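Local coordinates for protein putative ATP-dependent endonuclease of the OLD family (Thermus scotoductus, PDB 6P74) that degrades linear or supercoiled double-stranded DNA from 5' to 3', nicks and linearises circular DNA, and hydrolyses ATP in a DNA-stimulated manner, at residues 57-61 with 62-66; 172-175 with 176-180; 185-188 with 189-193; 287-290 with 291-295; 349-352 with 353-357. All coordinates share one frame; numbering follows the deposited sequence.

Interaction 1: 57-61 with 62-66; sequences IPQDF and INFDT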
# COMPACT_ATOMS: atom_id res chain seq x y z
N ILE A 57 -11.96 -0.52 -3.10
CA ILE A 57 -12.91 -1.08 -4.06
C ILE A 57 -12.66 -0.40 -5.40
O ILE A 57 -12.88 0.81 -5.52
CB ILE A 57 -14.37 -0.89 -3.62
CG1 ILE A 57 -14.64 -1.64 -2.32
CG2 ILE A 57 -15.32 -1.36 -4.70
CD1 ILE A 57 -14.10 -0.94 -1.10
N PRO A 58 -12.25 -1.14 -6.45
CA PRO A 58 -12.20 -2.61 -6.47
C PRO A 58 -10.83 -3.24 -6.21
O PRO A 58 -10.73 -4.47 -6.25
CB PRO A 58 -12.65 -2.93 -7.90
CG PRO A 58 -12.29 -1.67 -8.73
CD PRO A 58 -11.91 -0.57 -7.76
N GLN A 59 -9.80 -2.43 -5.94
CA GLN A 59 -8.42 -2.89 -5.79
C GLN A 59 -8.27 -4.18 -4.98
O GLN A 59 -7.39 -5.00 -5.27
CB GLN A 59 -7.57 -1.79 -5.14
CG GLN A 59 -7.22 -0.59 -6.05
CD GLN A 59 -8.09 0.65 -5.79
OE1 GLN A 59 -9.31 0.55 -5.58
NE2 GLN A 59 -7.47 1.82 -5.80
N ASP A 60 -9.10 -4.38 -3.96
CA ASP A 60 -8.90 -5.49 -3.04
C ASP A 60 -9.61 -6.77 -3.45
O ASP A 60 -9.35 -7.82 -2.85
CB ASP A 60 -9.32 -5.07 -1.63
CG ASP A 60 -8.30 -4.15 -0.96
OD1 ASP A 60 -7.16 -4.05 -1.48
OD2 ASP A 60 -8.64 -3.53 0.08
N PHE A 61 -10.49 -6.72 -4.44
CA PHE A 61 -11.13 -7.92 -4.95
C PHE A 61 -10.24 -8.62 -5.96
O PHE A 61 -9.50 -7.97 -6.71
CB PHE A 61 -12.46 -7.58 -5.61
CG PHE A 61 -13.49 -7.05 -4.66
CD1 PHE A 61 -13.48 -5.72 -4.28
CD2 PHE A 61 -14.49 -7.89 -4.17
CE1 PHE A 61 -14.45 -5.23 -3.41
CE2 PHE A 61 -15.46 -7.40 -3.31
CZ PHE A 61 -15.44 -6.07 -2.92
N ILE A 62 -10.33 -9.95 -6.00
CA ILE A 62 -9.67 -10.70 -7.07
C ILE A 62 -10.06 -10.11 -8.42
O ILE A 62 -11.24 -9.83 -8.68
CB ILE A 62 -10.05 -12.19 -7.04
CG1 ILE A 62 -9.27 -12.98 -8.05
CG2 ILE A 62 -11.52 -12.36 -7.37
CD1 ILE A 62 -9.39 -14.46 -7.82
N ASN A 63 -9.07 -9.94 -9.30
CA ASN A 63 -9.29 -9.44 -10.67
C ASN A 63 -10.07 -8.11 -10.68
O ASN A 63 -10.63 -7.73 -11.72
CB ASN A 63 -10.03 -10.47 -11.54
CG ASN A 63 -9.55 -11.89 -11.31
OD1 ASN A 63 -8.35 -12.16 -11.30
ND2 ASN A 63 -10.50 -12.80 -11.13
N PHE A 64 -10.09 -7.40 -9.55
CA PHE A 64 -10.95 -6.22 -9.38
C PHE A 64 -12.40 -6.58 -9.70
O PHE A 64 -13.14 -5.78 -10.28
CB PHE A 64 -10.48 -5.04 -10.24
CG PHE A 64 -9.16 -4.40 -9.80
CD1 PHE A 64 -8.34 -4.99 -8.83
CD2 PHE A 64 -8.74 -3.19 -10.36
CE1 PHE A 64 -7.14 -4.39 -8.45
CE2 PHE A 64 -7.54 -2.59 -9.98
CZ PHE A 64 -6.74 -3.19 -9.03
N ASP A 65 -12.82 -7.79 -9.32
CA ASP A 65 -14.09 -8.36 -9.74
C ASP A 65 -15.30 -7.64 -9.14
O ASP A 65 -16.06 -6.97 -9.86
CB ASP A 65 -14.14 -9.85 -9.39
CG ASP A 65 -15.08 -10.63 -10.28
OD1 ASP A 65 -16.25 -10.22 -10.42
OD2 ASP A 65 -14.65 -11.65 -10.86
N THR A 66 -15.51 -7.80 -7.83
CA THR A 66 -16.59 -7.25 -7.01
C THR A 66 -17.92 -7.98 -7.20
O THR A 66 -18.85 -7.74 -6.42
CB THR A 66 -16.83 -5.73 -7.21
OG1 THR A 66 -17.60 -5.48 -8.40
CG2 THR A 66 -15.52 -4.96 -7.23
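Phe64, just beyond the type I beta turn Pro58 to Phe61, folds back on Pro58 in the loop between helix 34-45 and strand 70-76 of the ATPase domain. Pro58 CB lies 3.8 Å from Phe64 CB. The Phe64 ring takes Gln59 CA over one face, a CH-pi contact of 3.8 Å to the ring centroid. Its edge is turned to Phe61 O. That same oxygen accepts Phe64 N at 3.0 Å, with the donor well above the carbonyl plane. The Phe61 ring has Thr66 CA over one face, 3.9 Å from its centroid. Thr66 CG2 touches both Phe61 CD1 and Pro58 CB.

The turn itself is closed by Phe61 N bonding to Pro58 O, and a cis peptide precedes Pro58. Asp60 points away from the contact and ties the loop to Arg11 by a salt bridge and to the backbone N of Arg56. Gly31 of the second subunit, inferred to be an ATP-binding residue there, packs on Gln59 and Phe64. Thr66 OG1, held between the backbone N and the carbonyl carbon (chi1 80°), bonds back to Asp65 O at 2.6 Å, in the carbonyl plane.

Interaction 2: 172-175 with 176-180; sequences NFKQ and VYEQA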
# COMPACT_ATOMS: atom_id res chain seq x y z
N ASN A 172 2.58 16.20 39.28
CA ASN A 172 3.84 16.92 39.14
C ASN A 172 4.23 17.03 37.67
O ASN A 172 4.70 18.08 37.22
CB ASN A 172 4.93 16.23 39.95
CG ASN A 172 5.76 17.22 40.74
OD1 ASN A 172 6.98 17.28 40.59
ND2 ASN A 172 5.09 18.01 41.59
N PHE A 173 4.02 15.96 36.90
CA PHE A 173 4.43 16.00 35.50
C PHE A 173 3.67 17.07 34.73
O PHE A 173 4.24 17.72 33.84
CB PHE A 173 4.22 14.64 34.85
CG PHE A 173 4.66 14.61 33.43
CD1 PHE A 173 5.98 14.34 33.10
CD2 PHE A 173 3.77 14.93 32.41
CE1 PHE A 173 6.39 14.34 31.79
CE2 PHE A 173 4.18 14.94 31.10
CZ PHE A 173 5.49 14.64 30.78
N LYS A 174 2.38 17.24 35.03
CA LYS A 174 1.59 18.26 34.33
C LYS A 174 2.20 19.64 34.50
O LYS A 174 2.28 20.42 33.54
CB LYS A 174 0.15 18.24 34.82
CG LYS A 174 -0.63 19.53 34.59
CD LYS A 174 -1.19 19.63 33.17
CE LYS A 174 -2.54 18.93 33.04
NZ LYS A 174 -3.03 18.84 31.61
N GLN A 175 2.65 19.98 35.71
CA GLN A 175 3.13 21.33 35.94
C GLN A 175 4.49 21.56 35.31
O GLN A 175 4.78 22.66 34.81
CB GLN A 175 3.18 21.64 37.44
CG GLN A 175 2.81 23.09 37.72
CD GLN A 175 3.60 23.71 38.86
OE1 GLN A 175 4.28 23.01 39.63
NE2 GLN A 175 3.52 25.03 38.98
N VAL A 176 5.36 20.55 35.32
CA VAL A 176 6.65 20.71 34.65
C VAL A 176 6.46 20.70 33.14
O VAL A 176 7.08 21.48 32.41
CB VAL A 176 7.65 19.64 35.10
CG1 VAL A 176 8.99 19.87 34.43
CG2 VAL A 176 7.79 19.67 36.62
N TYR A 177 5.57 19.84 32.64
CA TYR A 177 5.30 19.79 31.21
C TYR A 177 4.79 21.14 30.69
O TYR A 177 5.33 21.69 29.71
CB TYR A 177 4.31 18.67 30.89
CG TYR A 177 3.83 18.72 29.47
CD1 TYR A 177 4.59 18.16 28.43
CD2 TYR A 177 2.62 19.33 29.14
CE1 TYR A 177 4.16 18.21 27.14
CE2 TYR A 177 2.18 19.38 27.84
CZ TYR A 177 2.95 18.82 26.84
OH TYR A 177 2.53 18.87 25.54
N GLU A 178 3.76 21.70 31.34
CA GLU A 178 3.25 23.01 30.94
C GLU A 178 4.32 24.09 31.03
O GLU A 178 4.40 24.98 30.18
CB GLU A 178 2.05 23.41 31.81
CG GLU A 178 0.83 22.53 31.61
CD GLU A 178 0.36 22.49 30.16
OE1 GLU A 178 -0.20 21.45 29.75
OE2 GLU A 178 0.55 23.50 29.45
N GLN A 179 5.14 24.02 32.08
CA GLN A 179 6.26 24.95 32.21
C GLN A 179 7.16 24.90 30.98
O GLN A 179 7.64 25.94 30.51
CB GLN A 179 7.04 24.59 33.48
CG GLN A 179 8.10 25.56 33.93
CD GLN A 179 8.70 25.13 35.26
OE1 GLN A 179 7.97 24.73 36.17
NE2 GLN A 179 10.03 25.20 35.38
N ALA A 180 7.39 23.71 30.44
CA ALA A 180 8.22 23.60 29.24
C ALA A 180 7.47 24.10 28.01
O ALA A 180 8.06 24.75 27.14
CB ALA A 180 8.68 22.16 29.05
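Phe173 and Tyr177 sit one helical turn apart on helix 170-184, joined by Tyr177 N bonding to Phe173 O at 2.8 Å within a regular run of i to i+4 bonds from Asn172 to Gln179. The two side chains pass each other at a slant. Phe173 CE2 touches Tyr177 CB at 3.7 Å. The two ring planes are only 19° apart, but the rings are slid past each other, with centroids 6.0 Å apart. The touch is made by ring atom CE2 on the CB methylene, with little ring overlap. Both rings have CG trans to the backbone N (chi1 -178° for Phe173 and 171° for Tyr177), a shared torsion that leaves their planes close to parallel. Tyr177 OH reaches on to the backbone N of Phe221, and its ring meets that of Phe221 nearly at a right angle.

Lys174 and Glu178, one turn apart, run side by side. Lys174 CD lies 3.9 Å from Glu178 CG. The lysine chain is bent at chi2 and chi3, and its NZ stays 4.3 Å from Glu178 OE1, beyond a salt bridge. Glu178 OE2 instead forms a salt bridge with Arg185. Val176 CG2 rests 3.5 Å from Asn172 O.

The helix belongs to the inferred dimerization domain. Val176 packs on Ala180 of the second subunit, and Phe173 on Leu184 of that subunit. The contact thus divides by chemistry: Phe173 and Val176 add apolar surface to the subunit interface, while the opposite charges of Lys174 and Glu178 probably attract weakly and the carboxylate is anchored by Arg185.

Interaction 3: 185-188 with 189-193; sequences RTEQ and VKQIE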
# COMPACT_ATOMS: atom_id res chain seq x y z
N ARG A 185 5.76 28.74 23.71
CA ARG A 185 4.59 29.47 23.26
C ARG A 185 5.17 30.89 23.27
O ARG A 185 5.12 31.63 24.25
CB ARG A 185 3.40 29.14 24.15
CG ARG A 185 2.78 27.80 23.70
CD ARG A 185 1.38 27.59 24.23
NE ARG A 185 1.46 27.22 25.64
CZ ARG A 185 1.17 26.01 26.10
NH1 ARG A 185 0.77 25.06 25.26
NH2 ARG A 185 1.29 25.76 27.41
N THR A 186 5.70 31.25 22.10
CA THR A 186 5.95 32.63 21.69
C THR A 186 4.62 33.26 21.27
O THR A 186 3.64 32.55 21.03
CB THR A 186 6.88 32.53 20.47
OG1 THR A 186 6.23 31.75 19.45
CG2 THR A 186 8.21 31.89 20.82
N GLU A 187 4.58 34.59 21.18
CA GLU A 187 3.39 35.26 20.67
C GLU A 187 3.02 34.76 19.27
O GLU A 187 1.84 34.57 18.97
CB GLU A 187 3.61 36.77 20.66
CG GLU A 187 2.39 37.56 20.20
CD GLU A 187 2.61 39.07 20.24
OE1 GLU A 187 3.74 39.50 20.60
OE2 GLU A 187 1.65 39.83 19.92
N GLN A 188 4.01 34.56 18.39
CA GLN A 188 3.70 34.08 17.05
C GLN A 188 3.17 32.65 17.09
O GLN A 188 2.26 32.30 16.32
CB GLN A 188 4.93 34.15 16.13
CG GLN A 188 4.57 33.99 14.62
CD GLN A 188 5.75 33.56 13.73
OE1 GLN A 188 6.87 33.35 14.20
NE2 GLN A 188 5.47 33.43 12.43
N VAL A 189 3.72 31.81 17.97
CA VAL A 189 3.23 30.45 18.11
C VAL A 189 1.76 30.44 18.51
O VAL A 189 0.95 29.68 17.97
CB VAL A 189 4.10 29.67 19.11
CG1 VAL A 189 3.42 28.35 19.48
CG2 VAL A 189 5.48 29.40 18.53
N LYS A 190 1.39 31.31 19.46
CA LYS A 190 0.02 31.34 19.95
C LYS A 190 -0.95 31.82 18.86
O LYS A 190 -2.07 31.31 18.78
CB LYS A 190 -0.07 32.20 21.20
CG LYS A 190 0.73 31.61 22.37
CD LYS A 190 1.01 32.64 23.45
CE LYS A 190 -0.04 32.63 24.55
NZ LYS A 190 0.32 33.57 25.65
N GLN A 191 -0.53 32.78 18.02
CA GLN A 191 -1.39 33.21 16.92
C GLN A 191 -1.51 32.13 15.84
O GLN A 191 -2.59 31.97 15.25
CB GLN A 191 -0.88 34.52 16.31
CG GLN A 191 -1.31 35.77 17.07
CD GLN A 191 -0.78 37.06 16.47
OE1 GLN A 191 -0.81 37.24 15.25
NE2 GLN A 191 -0.28 37.95 17.32
N ILE A 192 -0.45 31.36 15.59
CA ILE A 192 -0.56 30.24 14.68
C ILE A 192 -1.49 29.18 15.25
O ILE A 192 -2.34 28.63 14.54
CB ILE A 192 0.82 29.66 14.38
CG1 ILE A 192 1.67 30.70 13.66
CG2 ILE A 192 0.69 28.37 13.56
CD1 ILE A 192 3.06 30.22 13.32
N GLU A 193 -1.36 28.89 16.54
CA GLU A 193 -2.21 27.91 17.19
C GLU A 193 -3.68 28.35 17.19
O GLU A 193 -4.58 27.54 16.96
CB GLU A 193 -1.69 27.66 18.61
CG GLU A 193 -2.48 26.72 19.50
CD GLU A 193 -1.88 26.64 20.92
OE1 GLU A 193 -1.08 25.72 21.19
OE2 GLU A 193 -2.20 27.53 21.75
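The Glu187 carboxylate and the Gln191 amide lie alongside each other, pointing the same way, with their planes 68° apart. Glu187 OE2 stays 3.7 Å from Gln191 NE2, and the amide nitrogen also comes near Glu187 CG. Both chains are extended beyond CG. The Gln188 amide brings its NE2 end to Ile192 CD1 at 4.1 Å, the two side chains slanting past each other. The guanidinium of Arg185 points back along the chain. Its NH2 is held in salt bridges by Glu178 and Asp182, and its NH1 remains 4.5 Å from Glu193 OE1, too long for a salt bridge. Glu193 OE1 is bonded to the backbone N of Phe219.

This is the N-terminal end of helix 187-205, in the inferred dimerization domain. Thr186 is the N-cap. Its OG1 accepts from Val189 N, although the exact position of that oxygen is doubtful. Thr186 O accepts from Lys190 N at 3.0 Å and begins the i to i+4 ladder.

Lys190 turns its CG away from the carbonyl carbon (chi1 -65°), which lays the start of its chain over the N-cap residue: CG is 3.3 Å from Thr186 O and 4.0 Å from Arg185 CB. Val189 packs on Val163 of the second subunit, and Ile192 on Leu159 of the same subunit.

Interaction 4: 287-290 with 291-295; sequences QRYF and YRLLC. With SO4 (sulfate ion), chain J.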
# COMPACT_ATOMS: atom_id res chain seq x y z
N GLN A 287 20.40 -11.06 13.38
CA GLN A 287 19.26 -11.86 12.99
C GLN A 287 19.23 -13.16 13.76
O GLN A 287 18.16 -13.63 14.17
CB GLN A 287 19.30 -12.12 11.49
CG GLN A 287 19.22 -10.88 10.61
CD GLN A 287 19.40 -11.25 9.15
OE1 GLN A 287 18.94 -12.31 8.71
NE2 GLN A 287 20.09 -10.40 8.39
N ARG A 288 20.40 -13.73 14.00
CA ARG A 288 20.46 -14.94 14.80
C ARG A 288 20.03 -14.66 16.22
O ARG A 288 19.29 -15.45 16.82
CB ARG A 288 21.87 -15.54 14.75
CG ARG A 288 22.05 -16.46 13.57
CD ARG A 288 23.46 -17.11 13.49
NE ARG A 288 24.31 -16.45 12.50
CZ ARG A 288 24.36 -16.77 11.20
NH1 ARG A 288 23.64 -17.78 10.71
NH2 ARG A 288 25.16 -16.08 10.40
N TYR A 289 20.47 -13.54 16.78
CA TYR A 289 20.07 -13.19 18.13
C TYR A 289 18.55 -12.96 18.21
O TYR A 289 17.88 -13.50 19.09
CB TYR A 289 20.87 -11.95 18.58
CG TYR A 289 20.56 -11.48 19.97
CD1 TYR A 289 19.45 -10.71 20.20
CD2 TYR A 289 21.38 -11.81 21.04
CE1 TYR A 289 19.14 -10.28 21.46
CE2 TYR A 289 21.08 -11.38 22.32
CZ TYR A 289 19.94 -10.61 22.52
OH TYR A 289 19.59 -10.16 23.77
N PHE A 290 17.99 -12.22 17.26
CA PHE A 290 16.56 -11.95 17.25
C PHE A 290 15.74 -13.25 17.12
O PHE A 290 14.79 -13.48 17.88
CB PHE A 290 16.25 -10.96 16.12
CG PHE A 290 14.91 -10.27 16.23
CD1 PHE A 290 14.23 -10.22 17.44
CD2 PHE A 290 14.34 -9.68 15.11
CE1 PHE A 290 12.99 -9.59 17.52
CE2 PHE A 290 13.11 -9.04 15.19
CZ PHE A 290 12.43 -9.00 16.39
N TYR A 291 16.10 -14.10 16.15
CA TYR A 291 15.39 -15.36 15.96
C TYR A 291 15.40 -16.20 17.23
O TYR A 291 14.36 -16.73 17.65
CB TYR A 291 15.99 -16.14 14.79
CG TYR A 291 15.30 -17.46 14.50
CD1 TYR A 291 13.97 -17.52 14.15
CD2 TYR A 291 16.01 -18.66 14.57
CE1 TYR A 291 13.33 -18.74 13.88
CE2 TYR A 291 15.38 -19.88 14.30
CZ TYR A 291 14.05 -19.91 13.95
OH TYR A 291 13.44 -21.11 13.68
N ARG A 292 16.57 -16.36 17.85
CA ARG A 292 16.63 -17.13 19.10
C ARG A 292 15.72 -16.53 20.16
O ARG A 292 15.08 -17.25 20.93
CB ARG A 292 18.07 -17.17 19.60
CG ARG A 292 18.29 -18.23 20.66
CD ARG A 292 19.11 -17.70 21.83
NE ARG A 292 18.41 -16.62 22.51
CZ ARG A 292 17.60 -16.79 23.56
NH1 ARG A 292 17.39 -18.02 24.04
NH2 ARG A 292 17.00 -15.74 24.12
N LEU A 293 15.64 -15.20 20.20
CA LEU A 293 14.79 -14.52 21.16
C LEU A 293 13.32 -14.77 20.87
O LEU A 293 12.54 -15.05 21.78
CB LEU A 293 15.12 -13.03 21.13
CG LEU A 293 14.51 -12.04 22.09
CD1 LEU A 293 15.21 -10.73 21.86
CD2 LEU A 293 13.05 -11.88 21.78
N LEU A 294 12.93 -14.69 19.59
CA LEU A 294 11.54 -14.93 19.24
C LEU A 294 11.16 -16.38 19.53
O LEU A 294 10.06 -16.64 20.03
CB LEU A 294 11.31 -14.57 17.77
CG LEU A 294 11.41 -13.07 17.52
CD1 LEU A 294 11.47 -12.75 16.03
CD2 LEU A 294 10.26 -12.31 18.18
N CYS A 295 12.07 -17.32 19.27
CA CYS A 295 11.78 -18.72 19.53
C CYS A 295 11.64 -19.00 21.02
O CYS A 295 10.79 -19.81 21.42
CB CYS A 295 12.86 -19.62 18.94
SG CYS A 295 12.88 -19.72 17.15
S SO4 J . 28.39 -13.88 9.99
O1 SO4 J . 27.25 -14.26 10.82
O2 SO4 J . 29.49 -14.83 10.19
O3 SO4 J . 28.84 -12.55 10.36
O4 SO4 J . 27.98 -13.87 8.59
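Leu294 sets a methyl squarely over the ring of Phe290, one turn back on the same helix. Its CD1 lies 3.8 Å from the ring centroid, 11° off the ring normal, a CH-pi contact. Two different first torsions bring the groups together. Phe290 has CG opposite the backbone N (chi1 -163°), and its ring stands out from the helix. Leu294 has CG opposite the carbonyl carbon (chi1 -68°), and its branch leans back to meet the ring. Leu294 CG also comes within 3.4 Å of Phe290 O, which accepts Leu294 N at 2.8 Å.

Tyr289 and Leu293 make a plain apolar contact. The ring approaches at a slant, with Tyr289 CE1 4.0 Å from Leu293 CD1.

The helix is 284-299, the crossover of a beta-alpha-beta unit between strands 272-276 and 304-308 of the ATPase domain. Phe290 faces helix 246-266, where Phe260 meets it edge-to-face. Leu294 touches Ile305 on strand 304-308. Tyr289 packs on Met203 of the second subunit.

Arg288 leaves the helix on its exposed side. Its chain runs straight at chi2 and bends at chi3, carrying the guanidinium to a sulfate ion, probably from the crystallisation liquor. Sulfate O1 lies at the edge of the guanidinium, in its plane, and Arg288 NH2 donates to this O1 at 2.8 Å. Arg292 is bent at both chi2 and chi3, and its NH2 forms a salt bridge with Glu296.

Interaction 5: 349-352 with 353-357; sequences NVRN and RFKLG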
# COMPACT_ATOMS: atom_id res chain seq x y z
N ASN A 349 10.02 -38.07 13.97
CA ASN A 349 10.90 -39.23 14.16
C ASN A 349 12.17 -39.09 13.35
O ASN A 349 13.27 -39.41 13.83
CB ASN A 349 10.16 -40.51 13.79
CG ASN A 349 11.02 -41.74 13.93
OD1 ASN A 349 11.35 -42.14 15.04
ND2 ASN A 349 11.38 -42.36 12.80
N VAL A 350 12.05 -38.60 12.11
CA VAL A 350 13.22 -38.45 11.25
C VAL A 350 14.11 -37.35 11.79
O VAL A 350 15.34 -37.45 11.73
CB VAL A 350 12.79 -38.17 9.79
CG1 VAL A 350 13.97 -37.70 8.98
CG2 VAL A 350 12.18 -39.42 9.15
N ARG A 351 13.51 -36.30 12.34
CA ARG A 351 14.31 -35.23 12.92
C ARG A 351 15.12 -35.74 14.11
O ARG A 351 16.27 -35.34 14.30
CB ARG A 351 13.41 -34.06 13.32
CG ARG A 351 14.12 -33.00 14.14
CD ARG A 351 13.25 -31.79 14.34
NE ARG A 351 12.01 -32.14 15.03
CZ ARG A 351 10.91 -31.39 15.04
NH1 ARG A 351 10.87 -30.23 14.37
NH2 ARG A 351 9.83 -31.80 15.70
N ASN A 352 14.53 -36.64 14.91
CA ASN A 352 15.23 -37.18 16.07
C ASN A 352 16.36 -38.11 15.66
O ASN A 352 17.43 -38.09 16.28
CB ASN A 352 14.25 -37.93 16.98
CG ASN A 352 13.27 -37.01 17.68
OD1 ASN A 352 13.52 -35.81 17.87
ND2 ASN A 352 12.13 -37.57 18.07
N ARG A 353 16.13 -38.96 14.66
CA ARG A 353 17.20 -39.84 14.21
C ARG A 353 18.37 -39.03 13.70
O ARG A 353 19.53 -39.45 13.85
CB ARG A 353 16.72 -40.79 13.10
CG ARG A 353 15.72 -41.84 13.51
CD ARG A 353 14.95 -42.39 12.28
NE ARG A 353 15.64 -43.49 11.60
CZ ARG A 353 16.41 -43.34 10.52
NH1 ARG A 353 16.63 -42.13 9.98
NH2 ARG A 353 16.98 -44.43 9.98
N PHE A 354 18.10 -37.87 13.11
CA PHE A 354 19.21 -37.05 12.65
C PHE A 354 19.95 -36.40 13.82
O PHE A 354 21.17 -36.22 13.75
CB PHE A 354 18.70 -35.99 11.68
CG PHE A 354 19.76 -35.00 11.30
CD1 PHE A 354 20.71 -35.33 10.34
CD2 PHE A 354 19.83 -33.76 11.94
CE1 PHE A 354 21.71 -34.44 9.99
CE2 PHE A 354 20.82 -32.85 11.60
CZ PHE A 354 21.77 -33.18 10.62
N LYS A 355 19.24 -36.08 14.90
CA LYS A 355 19.89 -35.40 16.02
C LYS A 355 20.91 -36.28 16.75
O LYS A 355 21.77 -35.75 17.45
CB LYS A 355 18.85 -34.86 17.00
CG LYS A 355 17.75 -33.98 16.37
CD LYS A 355 17.28 -32.84 17.28
CE LYS A 355 17.36 -33.17 18.78
NZ LYS A 355 16.14 -33.83 19.37
N LEU A 356 20.86 -37.61 16.59
CA LEU A 356 21.91 -38.46 17.16
C LEU A 356 23.12 -38.41 16.24
O LEU A 356 23.15 -39.04 15.18
CB LEU A 356 21.43 -39.90 17.31
CG LEU A 356 19.97 -40.22 17.65
CD1 LEU A 356 19.74 -41.70 17.35
CD2 LEU A 356 19.61 -39.89 19.11
N GLY A 357 24.15 -37.67 16.65
CA GLY A 357 25.36 -37.56 15.87
C GLY A 357 25.34 -36.53 14.75
O GLY A 357 26.40 -36.15 14.26
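Arg353 lays the aliphatic part of its chain against Asn349, one turn earlier on helix 341-355. Its CD is 3.6 Å from Asn349 ND2, and its CG is 3.5 Å from Asn349 O. The two side chains pass at a slant, with amide and guanidinium planes 46° apart. With CG opposite the carbonyl carbon (chi1 -68°) the arginine chain runs back toward Asn349 before it bends at chi3. The guanidinium then goes to Glu413, with which NH1 forms a salt bridge. Underneath, Arg353 N bonds to Asn349 O at 3.0 Å, and Phe354 N bonds to Val350 O.

Asn352 and Lys355 run side by side and point the same way. Lys355 is bent at chi2, chi3 and chi4, which curls NZ round to 3.6 Å from Asn352 OD1.

The regular bonding weakens toward the last turn. Asn352 O receives two weak bonds, one from Lys355 N and a longer one from Leu356 N at 3.5 Å. Leu356 CG rests 3.6 Å from the same oxygen.

The surface contact lies in the inferred C-terminal part of the ATPase domain. Val350 and Arg351 pack on Leu414 of helix 409-422, in the inferred Toprim domain. Arg351 NH2 forms salt bridges with Asp348 and Glu321, and NH1 a hydrogen bond with Asn318 O, while Phe354 lies against Arg364 in a loop.

In the fold
Interactions 2 and 3 are directly joined: Glu178 OE2 and Arg185 NH2 form a salt bridge of 3.1 Å between consecutive helices of the inferred dimerization domain. Both touch the second subunit, as does interaction 1, whose centre is about 51 Å from that of interaction 2. Interaction 1 packs on Gly31 of the second subunit, in the inferred ATP site there; in its own chain the side chains of Asp60 and Thr35, an inferred ATP-binding residue, are about 11 Å apart. Interactions 4 and 5 come within about 10 Å at their nearest atoms. Interaction 5 lies toward the nuclease site, with the side chain of Phe354 about 10 Å from that of Glu377, an inferred metal ligand.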